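Local coordinates for restriction endonuclease UbaLAI (Unidentified, PDB 5O63), which cleaves DNA at specific sites as a monomeric Type IIE restriction enzyme and, through the N-terminal B3 domain described here, binds its cognate DNA, at residues I5-E10 against Y124-N129; A68-S71 against H76-L79; K82-E85 against R90-T93; P106-F111 against E137-L142. All blocks are in the same frame, centred on the assembly; numbering follows the deposited sequence.

Interaction 1: residues I5-E10 against Y124-N129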
loop_
_atom_site.group_PDB
_atom_site.type_symbol
_atom_site.label_atom_id
_atom_site.label_comp_id
_atom_site.label_asym_id
_atom_site.label_seq_id
_atom_site.Cartn_x
_atom_site.Cartn_y
_atom_site.Cartn_z
ATOM N N ILE A 5 7.088 -4.022 13.909
ATOM C CA ILE A 5 8.486 -3.898 13.496
ATOM C C ILE A 5 9.007 -5.201 12.950
ATOM O O ILE A 5 9.769 -5.206 11.957
ATOM C CB ILE A 5 9.437 -3.484 14.654
ATOM C CG1 ILE A 5 9.113 -2.091 15.170
ATOM C CG2 ILE A 5 10.891 -3.507 14.161
ATOM C CD1 ILE A 5 9.833 -1.768 16.490
ATOM N N LYS A 6 8.624 -6.318 13.578
ATOM C CA LYS A 6 9.065 -7.621 13.067
ATOM C C LYS A 6 8.561 -7.835 11.669
ATOM O O LYS A 6 9.321 -8.309 10.800
ATOM C CB LYS A 6 8.617 -8.795 13.952
ATOM C CG LYS A 6 9.363 -8.828 15.293
ATOM C CD LYS A 6 8.527 -9.460 16.380
ATOM C CE LYS A 6 8.322 -10.932 16.106
ATOM N NZ LYS A 6 7.583 -11.597 17.217
ATOM N N TYR A 7 7.282 -7.558 11.451
ATOM C CA TYR A 7 6.763 -7.612 10.091
ATOM C C TYR A 7 7.517 -6.768 9.067
ATOM O O TYR A 7 7.869 -7.232 7.980
ATOM C CB TYR A 7 5.273 -7.157 10.163
ATOM C CG TYR A 7 4.678 -6.973 8.791
ATOM C CD1 TYR A 7 4.216 -8.055 8.077
ATOM C CD2 TYR A 7 4.573 -5.692 8.213
ATOM C CE1 TYR A 7 3.606 -7.878 6.771
ATOM C CE2 TYR A 7 4.029 -5.519 6.953
ATOM C CZ TYR A 7 3.550 -6.610 6.253
ATOM O OH TYR A 7 3.004 -6.380 5.014
ATOM N N ALA A 8 7.715 -5.497 9.378
ATOM C CA ALA A 8 8.438 -4.616 8.457
ATOM C C ALA A 8 9.836 -5.103 8.180
ATOM O O ALA A 8 10.290 -5.087 7.010
ATOM C CB ALA A 8 8.475 -3.159 9.020
ATOM N N LYS A 9 10.556 -5.548 9.226
ATOM C CA LYS A 9 11.900 -6.030 9.019
ATOM C C LYS A 9 11.895 -7.281 8.124
ATOM O O LYS A 9 12.752 -7.446 7.263
ATOM C CB LYS A 9 12.593 -6.300 10.397
ATOM C CG LYS A 9 12.912 -4.996 11.112
ATOM C CD LYS A 9 13.656 -5.179 12.475
ATOM C CE LYS A 9 15.021 -5.702 12.289
ATOM N NZ LYS A 9 14.981 -7.177 12.118
ATOM N N GLU A 10 10.897 -8.130 8.298
ATOM C CA GLU A 10 10.788 -9.355 7.531
ATOM C C GLU A 10 10.514 -9.039 6.033
ATOM O O GLU A 10 11.046 -9.692 5.097
ATOM C CB GLU A 10 9.656 -10.209 8.127
ATOM C CG GLU A 10 9.730 -11.708 7.758
ATOM N N TYR A 124 7.426 -1.076 -0.749
ATOM C CA TYR A 124 6.989 -2.471 -0.565
ATOM C C TYR A 124 5.487 -2.499 -0.554
ATOM O O TYR A 124 4.895 -1.583 -0.024
ATOM C CB TYR A 124 7.465 -3.030 0.756
ATOM C CG TYR A 124 8.944 -3.084 0.823
ATOM C CD1 TYR A 124 9.618 -4.312 0.672
ATOM C CD2 TYR A 124 9.706 -1.907 1.023
ATOM C CE1 TYR A 124 11.021 -4.400 0.716
ATOM C CE2 TYR A 124 11.121 -1.990 1.070
ATOM C CZ TYR A 124 11.760 -3.250 0.901
ATOM O OH TYR A 124 13.152 -3.410 0.933
ATOM N N PHE A 125 4.912 -3.571 -1.097
ATOM C CA PHE A 125 3.453 -3.704 -1.083
ATOM C C PHE A 125 3.040 -5.062 -0.641
ATOM O O PHE A 125 3.566 -6.069 -1.106
ATOM C CB PHE A 125 2.949 -3.435 -2.508
ATOM C CG PHE A 125 1.516 -3.748 -2.719
ATOM C CD1 PHE A 125 1.126 -4.984 -3.222
ATOM C CD2 PHE A 125 0.558 -2.789 -2.431
ATOM C CE1 PHE A 125 -0.249 -5.285 -3.445
ATOM C CE2 PHE A 125 -0.833 -3.059 -2.642
ATOM C CZ PHE A 125 -1.229 -4.311 -3.146
ATOM N N ASP A 126 2.002 -5.130 0.206
ATOM C CA ASP A 126 1.426 -6.379 0.677
ATOM C C ASP A 126 -0.096 -6.196 0.679
ATOM O O ASP A 126 -0.573 -5.083 0.727
ATOM C CB ASP A 126 1.937 -6.690 2.074
ATOM C CG ASP A 126 1.693 -8.132 2.531
ATOM O OD1 ASP A 126 1.202 -8.979 1.774
ATOM O OD2 ASP A 126 2.123 -8.452 3.663
ATOM N N CYS A 127 -0.822 -7.296 0.550
ATOM C CA CYS A 127 -2.281 -7.181 0.606
ATOM C C CYS A 127 -2.911 -8.477 0.981
ATOM O O CYS A 127 -2.288 -9.541 0.944
ATOM C CB CYS A 127 -2.830 -6.690 -0.693
ATOM S SG CYS A 127 -2.697 -7.922 -1.997
ATOM N N ALA A 128 -4.171 -8.388 1.381
ATOM C CA ALA A 128 -4.839 -9.494 1.993
ATOM C C ALA A 128 -6.344 -9.335 1.930
ATOM O O ALA A 128 -6.854 -8.248 1.762
ATOM C CB ALA A 128 -4.394 -9.627 3.470
ATOM N N ASN A 129 -7.023 -10.477 2.046
ATOM C CA ASN A 129 -8.462 -10.446 2.232
ATOM C C ASN A 129 -8.874 -11.415 3.345
ATOM O O ASN A 129 -8.030 -11.977 4.040
ATOM C CB ASN A 129 -9.186 -10.724 0.911
ATOM C CG ASN A 129 -9.022 -12.158 0.398
ATOM O OD1 ASN A 129 -8.893 -13.128 1.151
ATOM N ND2 ASN A 129 -9.114 -12.280 -0.936
#
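Tyr7 and Asp126 carry this contact between helix 3-14 and strand 121-128, and it illustrates how a single polar pair can link a helix to a sheet. Its hydrogen bond runs from Tyr7 OH to Asp126 OD2 over 2.6 Å, using the anti lone pair of OD2, the one turned away from the other carboxylate oxygen. The carboxylate comes to the hydroxyl end of the ring, in the ring plane, and the two flat groups lie only 7° apart. Tyr7 gets there because CG stands anti to the backbone N (chi1 172°), carrying the ring off the helix toward the strand. Apolar side chains pack against Tyr7: Leu139 and Leu142 of helix 136-144 and Ile110 of strand 108-116. Charge enters through Arg135, which forms a salt bridge with the same OD2. Within the strand, Cys127 N adds a weak, bent hydrogen bond to Asp126 OD1 at 2.9 Å. The buried carboxylate is thus fixed from both oxygens, and Arg135 would probably favour its negative form. In the B3 fold this ties the N-terminal helix to the central sheet at a site away from the bound DNA, with OD2 shared between a neutral donor and a cationic one.

Interaction 2: residues A68-S71 against H76-L79; sequences AFDS and HKTL
Phe69 and His76 form the aromatic part of the antiparallel hairpin of strands 62-70 and 75-84 in the B3 sheet, in a T-shaped (edge-to-face) pair. The edge of Phe69 points at the face of His76, with planes at 66° and centroids 4.9 Å apart; Phe69 CD1 touches, 3.4 Å from His76 NE2. Phe69 holds CG anti to its own nitrogen (chi1 -176°), while His76 swings its ring back over the neighbouring strand, so the rings meet at the non-hydrogen-bonded pair. Backbone bonding belongs to the next pair, Ala68 and Lys77, with two hydrogen bonds: Ala68 N to Lys77 O at 2.9 Å and Lys77 N to Ala68 O at 2.8 Å. Apolar contacts line the other face of the sheet. Ala68 CB rests on Leu79 CD1 at 3.7 Å, and the methylene CD of Lys77 lies 3.6 Å from Asp70 CB; the carboxylate of Asp70 instead takes the backbone N of Ser73 in the turn. An alanine in place of Phe69 would probably leave the face of His76 without its aromatic partner and the histidine freer to turn. The chemistry implies a hairpin held by backbone bonds, one face finished by a ring pair and the other largely by aliphatic contacts.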
loop_
_atom_site.group_PDB
_atom_site.type_symbol
_atom_site.label_atom_id
_atom_site.label_comp_id
_atom_site.label_asym_id
_atom_site.label_seq_id
_atom_site.Cartn_x
_atom_site.Cartn_y
_atom_site.Cartn_z
ATOM N N ALA A 68 8.153 -1.045 -6.708
ATOM C CA ALA A 68 7.702 -1.506 -5.391
ATOM C C ALA A 68 7.919 -2.984 -5.343
ATOM O O ALA A 68 7.679 -3.683 -6.346
ATOM C CB ALA A 68 6.215 -1.188 -5.151
ATOM N N PHE A 69 8.400 -3.475 -4.215
ATOM C CA PHE A 69 8.591 -4.896 -4.031
ATOM C C PHE A 69 7.282 -5.525 -3.607
ATOM O O PHE A 69 6.692 -5.163 -2.587
ATOM C CB PHE A 69 9.677 -5.160 -3.008
ATOM C CG PHE A 69 9.990 -6.594 -2.846
ATOM C CD1 PHE A 69 10.831 -7.264 -3.775
ATOM C CD2 PHE A 69 9.468 -7.302 -1.806
ATOM C CE1 PHE A 69 11.151 -8.595 -3.583
ATOM C CE2 PHE A 69 9.806 -8.639 -1.611
ATOM C CZ PHE A 69 10.639 -9.295 -2.526
ATOM N N ASP A 70 6.778 -6.450 -4.422
ATOM C CA ASP A 70 5.513 -7.103 -4.150
ATOM C C ASP A 70 5.736 -8.288 -3.263
ATOM O O ASP A 70 6.386 -9.265 -3.635
ATOM C CB ASP A 70 4.852 -7.556 -5.459
ATOM C CG ASP A 70 3.544 -8.202 -5.214
ATOM O OD1 ASP A 70 3.485 -9.386 -4.892
ATOM O OD2 ASP A 70 2.534 -7.513 -5.358
ATOM N N SER A 71 5.256 -8.207 -2.010
ATOM C CA SER A 71 5.538 -9.233 -1.052
ATOM C C SER A 71 4.899 -10.562 -1.415
ATOM O O SER A 71 5.453 -11.589 -1.125
ATOM C CB SER A 71 5.037 -8.763 0.337
ATOM O OG SER A 71 5.241 -9.761 1.351
ATOM N N HIS A 76 10.280 -7.685 -7.672
ATOM C CA HIS A 76 10.139 -6.250 -7.873
ATOM C C HIS A 76 9.141 -5.968 -8.984
ATOM O O HIS A 76 9.167 -6.649 -10.016
ATOM C CB HIS A 76 11.490 -5.654 -8.177
ATOM C CG HIS A 76 12.349 -5.565 -6.949
ATOM N ND1 HIS A 76 13.451 -6.365 -6.731
ATOM C CD2 HIS A 76 12.193 -4.826 -5.828
ATOM C CE1 HIS A 76 13.981 -6.068 -5.556
ATOM N NE2 HIS A 76 13.225 -5.148 -4.979
ATOM N N LYS A 77 8.255 -4.993 -8.776
ATOM C CA LYS A 77 7.252 -4.626 -9.775
ATOM C C LYS A 77 7.276 -3.115 -9.963
ATOM O O LYS A 77 8.015 -2.389 -9.271
ATOM C CB LYS A 77 5.872 -5.148 -9.358
ATOM C CG LYS A 77 5.841 -6.672 -9.432
ATOM C CD LYS A 77 4.507 -7.325 -9.043
ATOM C CE LYS A 77 4.611 -8.805 -9.473
ATOM N NZ LYS A 77 5.524 -8.992 -10.670
ATOM N N THR A 78 6.525 -2.652 -10.948
ATOM C CA THR A 78 6.322 -1.220 -11.159
ATOM C C THR A 78 4.826 -0.930 -10.899
ATOM O O THR A 78 3.948 -1.549 -11.505
ATOM C CB THR A 78 6.708 -0.764 -12.575
ATOM O OG1 THR A 78 8.122 -0.990 -12.772
ATOM C CG2 THR A 78 6.441 0.721 -12.761
ATOM N N LEU A 79 4.565 -0.075 -9.930
ATOM C CA LEU A 79 3.193 0.392 -9.759
ATOM C C LEU A 79 2.998 1.699 -10.463
ATOM O O LEU A 79 3.987 2.462 -10.691
ATOM C CB LEU A 79 2.924 0.560 -8.222
ATOM C CG LEU A 79 3.004 -0.760 -7.471
ATOM C CD1 LEU A 79 2.650 -0.454 -5.986
ATOM C CD2 LEU A 79 2.126 -1.872 -8.088
#

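Interaction 3: residues K82-E85 against R90-T93. With nucleotides of chain C.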
loop_
_atom_site.group_PDB
_atom_site.type_symbol
_atom_site.label_atom_id
_atom_site.label_comp_id
_atom_site.label_asym_id
_atom_site.label_seq_id
_atom_site.Cartn_x
_atom_site.Cartn_y
_atom_site.Cartn_z
ATOM N N LYS A 82 -1.590 7.434 -10.322
ATOM C CA LYS A 82 -2.398 8.169 -11.287
ATOM C C LYS A 82 -3.020 9.417 -10.712
ATOM O O LYS A 82 -3.558 9.356 -9.597
ATOM C CB LYS A 82 -3.526 7.268 -11.840
ATOM C CG LYS A 82 -3.089 5.836 -12.209
ATOM C CD LYS A 82 -2.176 5.809 -13.483
ATOM C CE LYS A 82 -2.946 6.275 -14.681
ATOM N NZ LYS A 82 -2.040 6.148 -15.869
ATOM N N TYR A 83 -2.965 10.521 -11.437
ATOM C CA TYR A 83 -3.755 11.735 -11.087
ATOM C C TYR A 83 -4.846 11.898 -12.144
ATOM O O TYR A 83 -4.543 11.973 -13.337
ATOM C CB TYR A 83 -2.871 12.974 -11.073
ATOM C CG TYR A 83 -3.644 14.250 -11.028
ATOM C CD1 TYR A 83 -4.312 14.644 -9.884
ATOM C CD2 TYR A 83 -3.714 15.090 -12.158
ATOM C CE1 TYR A 83 -5.000 15.846 -9.836
ATOM C CE2 TYR A 83 -4.425 16.292 -12.118
ATOM C CZ TYR A 83 -5.069 16.656 -10.957
ATOM O OH TYR A 83 -5.786 17.825 -10.904
ATOM N N TYR A 84 -6.100 11.943 -11.714
ATOM C CA TYR A 84 -7.196 12.140 -12.629
ATOM C C TYR A 84 -7.883 13.454 -12.314
ATOM O O TYR A 84 -8.488 13.640 -11.228
ATOM C CB TYR A 84 -8.180 10.986 -12.557
ATOM C CG TYR A 84 -7.671 9.746 -13.284
ATOM C CD1 TYR A 84 -7.448 9.766 -14.664
ATOM C CD2 TYR A 84 -7.439 8.548 -12.601
ATOM C CE1 TYR A 84 -6.992 8.629 -15.328
ATOM C CE2 TYR A 84 -7.008 7.360 -13.287
ATOM C CZ TYR A 84 -6.777 7.447 -14.651
ATOM O OH TYR A 84 -6.332 6.360 -15.368
ATOM N N GLU A 85 -7.799 14.370 -13.285
ATOM C CA GLU A 85 -8.139 15.753 -13.028
ATOM C C GLU A 85 -9.599 15.992 -12.827
ATOM O O GLU A 85 -9.992 16.977 -12.145
ATOM C CB GLU A 85 -7.641 16.654 -14.162
ATOM C CG GLU A 85 -8.215 16.271 -15.540
ATOM C CD GLU A 85 -9.646 16.771 -15.823
ATOM O OE1 GLU A 85 -10.144 17.723 -15.161
ATOM O OE2 GLU A 85 -10.261 16.148 -16.737
ATOM N N ARG A 90 -6.332 10.806 -6.811
ATOM C CA ARG A 90 -5.175 9.963 -7.114
ATOM C C ARG A 90 -5.436 8.524 -6.728
ATOM O O ARG A 90 -6.102 8.193 -5.752
ATOM C CB ARG A 90 -3.894 10.480 -6.395
ATOM C CG ARG A 90 -3.596 11.924 -6.696
ATOM C CD ARG A 90 -2.286 12.339 -6.177
ATOM N NE ARG A 90 -2.222 13.791 -6.267
ATOM C CZ ARG A 90 -1.130 14.476 -5.995
ATOM N NH1 ARG A 90 -0.045 13.811 -5.646
ATOM N NH2 ARG A 90 -1.135 15.811 -6.088
ATOM N N ARG A 91 -4.893 7.608 -7.563
ATOM C CA ARG A 91 -5.096 6.173 -7.404
ATOM C C ARG A 91 -3.769 5.481 -7.567
ATOM O O ARG A 91 -2.919 5.998 -8.333
ATOM C CB ARG A 91 -6.055 5.631 -8.481
ATOM C CG ARG A 91 -7.438 6.257 -8.453
ATOM C CD ARG A 91 -8.166 5.751 -9.682
ATOM N NE ARG A 91 -9.392 6.515 -9.865
ATOM C CZ ARG A 91 -10.204 6.431 -10.924
ATOM N NH1 ARG A 91 -9.952 5.538 -11.912
ATOM N NH2 ARG A 91 -11.259 7.256 -10.994
ATOM N N ILE A 92 -3.582 4.336 -6.918
ATOM C CA ILE A 92 -2.519 3.380 -7.285
ATOM C C ILE A 92 -3.181 2.311 -8.138
ATOM O O ILE A 92 -4.293 1.847 -7.847
ATOM C CB ILE A 92 -1.866 2.698 -6.044
ATOM C CG1 ILE A 92 -1.528 3.778 -5.003
ATOM C CG2 ILE A 92 -0.639 1.889 -6.515
ATOM C CD1 ILE A 92 -0.522 4.850 -5.555
ATOM N N THR A 93 -2.472 1.910 -9.203
ATOM C CA THR A 93 -2.911 0.804 -10.049
ATOM C C THR A 93 -1.708 -0.114 -10.403
ATOM O O THR A 93 -0.555 0.150 -9.990
ATOM C CB THR A 93 -3.534 1.305 -11.387
ATOM O OG1 THR A 93 -2.505 1.957 -12.164
ATOM C CG2 THR A 93 -4.658 2.302 -11.181
ATOM P P DC C 4 -5.143 7.075 -18.807
ATOM O OP1 DC C 4 -4.283 8.051 -19.588
ATOM O OP2 DC C 4 -4.909 6.938 -17.312
ATOM O "O5'" DC C 4 -6.682 7.413 -18.929
ATOM C "C5'" DC C 4 -7.184 7.594 -20.283
ATOM C "C4'" DC C 4 -8.691 7.656 -20.275
ATOM O "O4'" DC C 4 -9.193 6.400 -19.789
ATOM C "C3'" DC C 4 -9.313 8.764 -19.419
ATOM O "O3'" DC C 4 -9.768 9.727 -20.293
ATOM C "C2'" DC C 4 -10.506 8.099 -18.803
ATOM C "C1'" DC C 4 -10.400 6.630 -19.132
ATOM N N1 DC C 4 -10.425 5.825 -17.892
ATOM C C2 DC C 4 -11.658 5.289 -17.504
ATOM O O2 DC C 4 -12.661 5.512 -18.231
ATOM N N3 DC C 4 -11.710 4.519 -16.395
ATOM C C4 DC C 4 -10.619 4.356 -15.631
ATOM N N4 DC C 4 -10.775 3.650 -14.509
ATOM C C5 DC C 4 -9.333 4.890 -16.010
ATOM C C6 DC C 4 -9.299 5.651 -17.143
ATOM P P DC C 3 -2.985 2.555 -15.778
ATOM O OP1 DC C 3 -1.799 3.451 -16.000
ATOM O OP2 DC C 3 -3.688 2.698 -14.494
ATOM O "O5'" DC C 3 -4.019 2.967 -16.922
ATOM C "C5'" DC C 3 -3.502 3.053 -18.298
ATOM C "C4'" DC C 3 -4.668 3.297 -19.247
ATOM O "O4'" DC C 3 -5.593 2.214 -19.139
ATOM C "C3'" DC C 3 -5.520 4.499 -19.001
ATOM O "O3'" DC C 3 -4.913 5.669 -19.499
ATOM C "C2'" DC C 3 -6.774 4.174 -19.821
ATOM C "C1'" DC C 3 -6.886 2.697 -19.576
ATOM N N1 DC C 3 -7.886 2.305 -18.545
ATOM C C2 DC C 3 -9.204 2.213 -18.933
ATOM O O2 DC C 3 -9.508 2.587 -20.070
ATOM N N3 DC C 3 -10.094 1.715 -18.070
ATOM C C4 DC C 3 -9.729 1.390 -16.789
ATOM N N4 DC C 3 -10.669 0.896 -15.984
ATOM C C5 DC C 3 -8.366 1.493 -16.341
ATOM C C6 DC C 3 -7.471 1.938 -17.284
ATOM P P DT C 5 -10.398 11.125 -19.810
ATOM O OP1 DT C 5 -10.522 11.896 -21.076
ATOM O OP2 DT C 5 -9.679 11.580 -18.621
ATOM O "O5'" DT C 5 -11.894 10.766 -19.306
ATOM C "C5'" DT C 5 -12.842 10.398 -20.298
ATOM C "C4'" DT C 5 -14.197 10.054 -19.684
ATOM O "O4'" DT C 5 -14.023 8.861 -18.842
ATOM C "C3'" DT C 5 -14.842 11.121 -18.817
ATOM O "O3'" DT C 5 -16.234 11.065 -19.006
ATOM C "C2'" DT C 5 -14.520 10.625 -17.390
ATOM C "C1'" DT C 5 -14.635 9.111 -17.618
ATOM N N1 DT C 5 -13.962 8.334 -16.615
ATOM C C2 DT C 5 -14.645 7.291 -16.006
ATOM O O2 DT C 5 -15.756 6.982 -16.333
ATOM N N3 DT C 5 -13.978 6.645 -15.005
ATOM C C4 DT C 5 -12.706 6.918 -14.554
ATOM O O4 DT C 5 -12.205 6.296 -13.651
ATOM C C5 DT C 5 -12.007 8.010 -15.257
ATOM C C7 DT C 5 -10.597 8.387 -14.847
ATOM C C6 DT C 5 -12.662 8.654 -16.239
#
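Tyr84 and Arg91 meet and are engaged by DNA: Tyr84 CD2 lies 3.8 Å above the centre of the Arg91 guanidinium plane, the ring turned 51° from it. This is a DNA-binding beta hairpin of the B3 domain, strands 75-84 and 89-93. Its antiparallel backbone is closed at Lys82 and Arg91, where Lys82 N to Arg91 O is almost straight (178°), and Arg91 N bonds back to Lys82 O. Arg91, extended from CG to NE, reads the base edge: NH1 and NH2 donate to O4 of DT5 of chain C, at 2.9 and 3.0 Å, while NE is held by a salt bridge to Glu89. The methyl C7 of DT5 of chain C sits 3.4 Å above the centre of the Tyr84 ring, and Tyr84 OH makes a very short bond to OP2 of DC4 of chain C. A leucine in place of Tyr84 would probably leave that phosphate without its hydroxyl partner and Arg91 less firmly set against the base. Lys82, bent at chi2 and chi3, turns toward the DNA sugar-phosphate backbone, where NZ bonds OP1 of DC3 of chain C at 2.7 Å. Thr93 OG1 donates to OP2 of DC3 of chain C, also at 2.7 Å.

Interaction 4: residues P106-F111 against E137-L142; sequences PRLTIF and EVLFAL
Phe140 meets Leu108 through its backbone rather than its ring: Leu108 CD2 comes within 3.8 Å of Phe140 N. The Phe140 ring instead belongs to an aromatic row on its own helix, stacked with Phe144 and meeting Phe136 with planes only about 15° apart, and it also touches Val28 of strand 19-28. The aliphatic groups close the interface. Leu108 CD2 presses on Leu139 CB at 3.4 Å, tighter than ordinary van der Waals contact, and Leu108 reaches there with CG anti to its nitrogen (chi1 -176°). Here helix 136-144 packs on the barrel-like B3 sheet, the axes of 108-111 and 137-142 lying 9.5 Å apart at closest and inclined by 51°. Two residues further along the strand, Ile110 comes up beside Leu108 on the same face. Its CD1 lies 4.1 Å from Leu139 CB and also reaches both leucine methyls, so Leu139 is met from two strand positions. Ile110 also touches Met24, an engineered residue of strand 19-28.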
loop_
_atom_site.group_PDB
_atom_site.type_symbol
_atom_site.label_atom_id
_atom_site.label_comp_id
_atom_site.label_asym_id
_atom_site.label_seq_id
_atom_site.Cartn_x
_atom_site.Cartn_y
_atom_site.Cartn_z
ATOM N N PRO A 106 -13.408 -7.951 4.662
ATOM C CA PRO A 106 -12.624 -6.786 4.232
ATOM C C PRO A 106 -11.273 -7.183 3.604
ATOM O O PRO A 106 -10.730 -8.284 3.804
ATOM C CB PRO A 106 -12.363 -6.020 5.537
ATOM C CG PRO A 106 -12.403 -7.143 6.612
ATOM C CD PRO A 106 -13.567 -7.995 6.146
ATOM N N ARG A 107 -10.769 -6.233 2.832
ATOM C CA ARG A 107 -9.450 -6.330 2.149
ATOM C C ARG A 107 -8.539 -5.261 2.698
ATOM O O ARG A 107 -9.011 -4.207 3.117
ATOM C CB ARG A 107 -9.620 -6.126 0.648
ATOM C CG ARG A 107 -10.325 -7.274 -0.054
ATOM C CD ARG A 107 -10.676 -6.925 -1.536
ATOM N NE ARG A 107 -11.641 -5.787 -1.600
ATOM C CZ ARG A 107 -11.691 -4.886 -2.575
ATOM N NH1 ARG A 107 -10.903 -5.007 -3.696
ATOM N NH2 ARG A 107 -12.571 -3.881 -2.525
ATOM N N LEU A 108 -7.228 -5.530 2.696
ATOM C CA LEU A 108 -6.247 -4.597 3.232
ATOM C C LEU A 108 -5.121 -4.422 2.191
ATOM O O LEU A 108 -4.728 -5.396 1.575
ATOM C CB LEU A 108 -5.661 -5.147 4.572
ATOM C CG LEU A 108 -4.698 -4.252 5.320
ATOM C CD1 LEU A 108 -5.437 -3.043 5.949
ATOM C CD2 LEU A 108 -3.929 -5.054 6.454
ATOM N N THR A 109 -4.624 -3.205 2.043
ATOM C CA THR A 109 -3.327 -3.000 1.404
ATOM C C THR A 109 -2.364 -2.382 2.376
ATOM O O THR A 109 -2.741 -1.470 3.123
ATOM C CB THR A 109 -3.455 -2.119 0.158
ATOM O OG1 THR A 109 -4.014 -0.822 0.487
ATOM C CG2 THR A 109 -4.280 -2.814 -0.884
ATOM N N ILE A 110 -1.113 -2.870 2.378
ATOM C CA ILE A 110 -0.056 -2.261 3.164
ATOM C C ILE A 110 1.038 -1.793 2.214
ATOM O O ILE A 110 1.512 -2.565 1.401
ATOM C CB ILE A 110 0.538 -3.208 4.190
ATOM C CG1 ILE A 110 -0.538 -3.725 5.148
ATOM C CG2 ILE A 110 1.766 -2.487 4.915
ATOM C CD1 ILE A 110 -0.002 -4.770 6.056
ATOM N N PHE A 111 1.431 -0.524 2.328
ATOM C CA PHE A 111 2.580 -0.012 1.605
ATOM C C PHE A 111 3.606 0.371 2.661
ATOM O O PHE A 111 3.277 0.980 3.663
ATOM C CB PHE A 111 2.243 1.222 0.775
ATOM C CG PHE A 111 1.230 1.003 -0.327
ATOM C CD1 PHE A 111 1.683 0.873 -1.626
ATOM C CD2 PHE A 111 -0.160 1.039 -0.056
ATOM C CE1 PHE A 111 0.752 0.698 -2.676
ATOM C CE2 PHE A 111 -1.075 0.853 -1.115
ATOM C CZ PHE A 111 -0.585 0.693 -2.386
ATOM N N GLU A 137 -6.861 -10.517 9.173
ATOM C CA GLU A 137 -6.954 -10.275 10.590
ATOM C C GLU A 137 -5.566 -10.062 11.211
ATOM O O GLU A 137 -5.402 -9.095 12.001
ATOM C CB GLU A 137 -7.656 -11.425 11.285
ATOM C CG GLU A 137 -9.052 -11.644 10.885
ATOM C CD GLU A 137 -9.534 -12.925 11.528
ATOM O OE1 GLU A 137 -9.787 -13.904 10.790
ATOM O OE2 GLU A 137 -9.582 -12.958 12.781
ATOM N N VAL A 138 -4.603 -10.911 10.856
ATOM C CA VAL A 138 -3.272 -10.762 11.433
ATOM C C VAL A 138 -2.669 -9.412 10.995
ATOM O O VAL A 138 -2.161 -8.675 11.830
ATOM C CB VAL A 138 -2.340 -11.959 11.075
ATOM C CG1 VAL A 138 -0.886 -11.671 11.458
ATOM C CG2 VAL A 138 -2.776 -13.174 11.839
ATOM N N LEU A 139 -2.778 -9.064 9.714
ATOM C CA LEU A 139 -2.215 -7.809 9.262
ATOM C C LEU A 139 -2.930 -6.594 9.819
ATOM O O LEU A 139 -2.284 -5.600 10.213
ATOM C CB LEU A 139 -2.224 -7.737 7.731
ATOM C CG LEU A 139 -1.290 -8.774 7.093
ATOM C CD1 LEU A 139 -1.411 -8.657 5.582
ATOM C CD2 LEU A 139 0.178 -8.638 7.556
ATOM N N PHE A 140 -4.257 -6.658 9.882
ATOM C CA PHE A 140 -4.998 -5.542 10.446
ATOM C C PHE A 140 -4.569 -5.289 11.919
ATOM O O PHE A 140 -4.342 -4.115 12.339
ATOM C CB PHE A 140 -6.493 -5.796 10.341
ATOM C CG PHE A 140 -7.323 -4.610 10.856
ATOM C CD1 PHE A 140 -7.707 -4.589 12.187
ATOM C CD2 PHE A 140 -7.585 -3.505 10.058
ATOM C CE1 PHE A 140 -8.395 -3.497 12.692
ATOM C CE2 PHE A 140 -8.265 -2.407 10.550
ATOM C CZ PHE A 140 -8.669 -2.409 11.887
ATOM N N ALA A 141 -4.486 -6.362 12.679
ATOM C CA ALA A 141 -4.066 -6.220 14.080
ATOM C C ALA A 141 -2.658 -5.550 14.191
ATOM O O ALA A 141 -2.411 -4.747 15.105
ATOM C CB ALA A 141 -4.050 -7.603 14.775
ATOM N N LEU A 142 -1.712 -5.953 13.330
ATOM C CA LEU A 142 -0.376 -5.346 13.391
ATOM C C LEU A 142 -0.363 -3.885 12.983
ATOM O O LEU A 142 0.408 -3.134 13.543
ATOM C CB LEU A 142 0.646 -6.041 12.479
ATOM C CG LEU A 142 0.759 -7.522 12.414
ATOM C CD1 LEU A 142 1.624 -7.912 11.241
ATOM C CD2 LEU A 142 1.419 -7.846 13.657
#

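Interactions 1 and 4 bind the two helices to one side of the B3 sheet; their centres are 9 Å apart, and backbone bonds between neighbouring strands 108-116 and 121-128 join them. Interaction 4 is wholly apolar and buried, whereas interaction 1, partly buried, sets a hydroxyl-carboxylate hydrogen bond beside that core. Interactions 2 and 3 are hairpin contacts sharing strand 75-84, but only interaction 3 binds DNA directly, with its positive and hydroxyl groups on the nucleic acid; interaction 2 leaves an exposed histidine on one face of its hairpin. Leu79, Ile92 and Phe111 pack together to connect interactions 2, 3 and 4, while interactions 1 and 3 lie on opposite sides of the chain's centre.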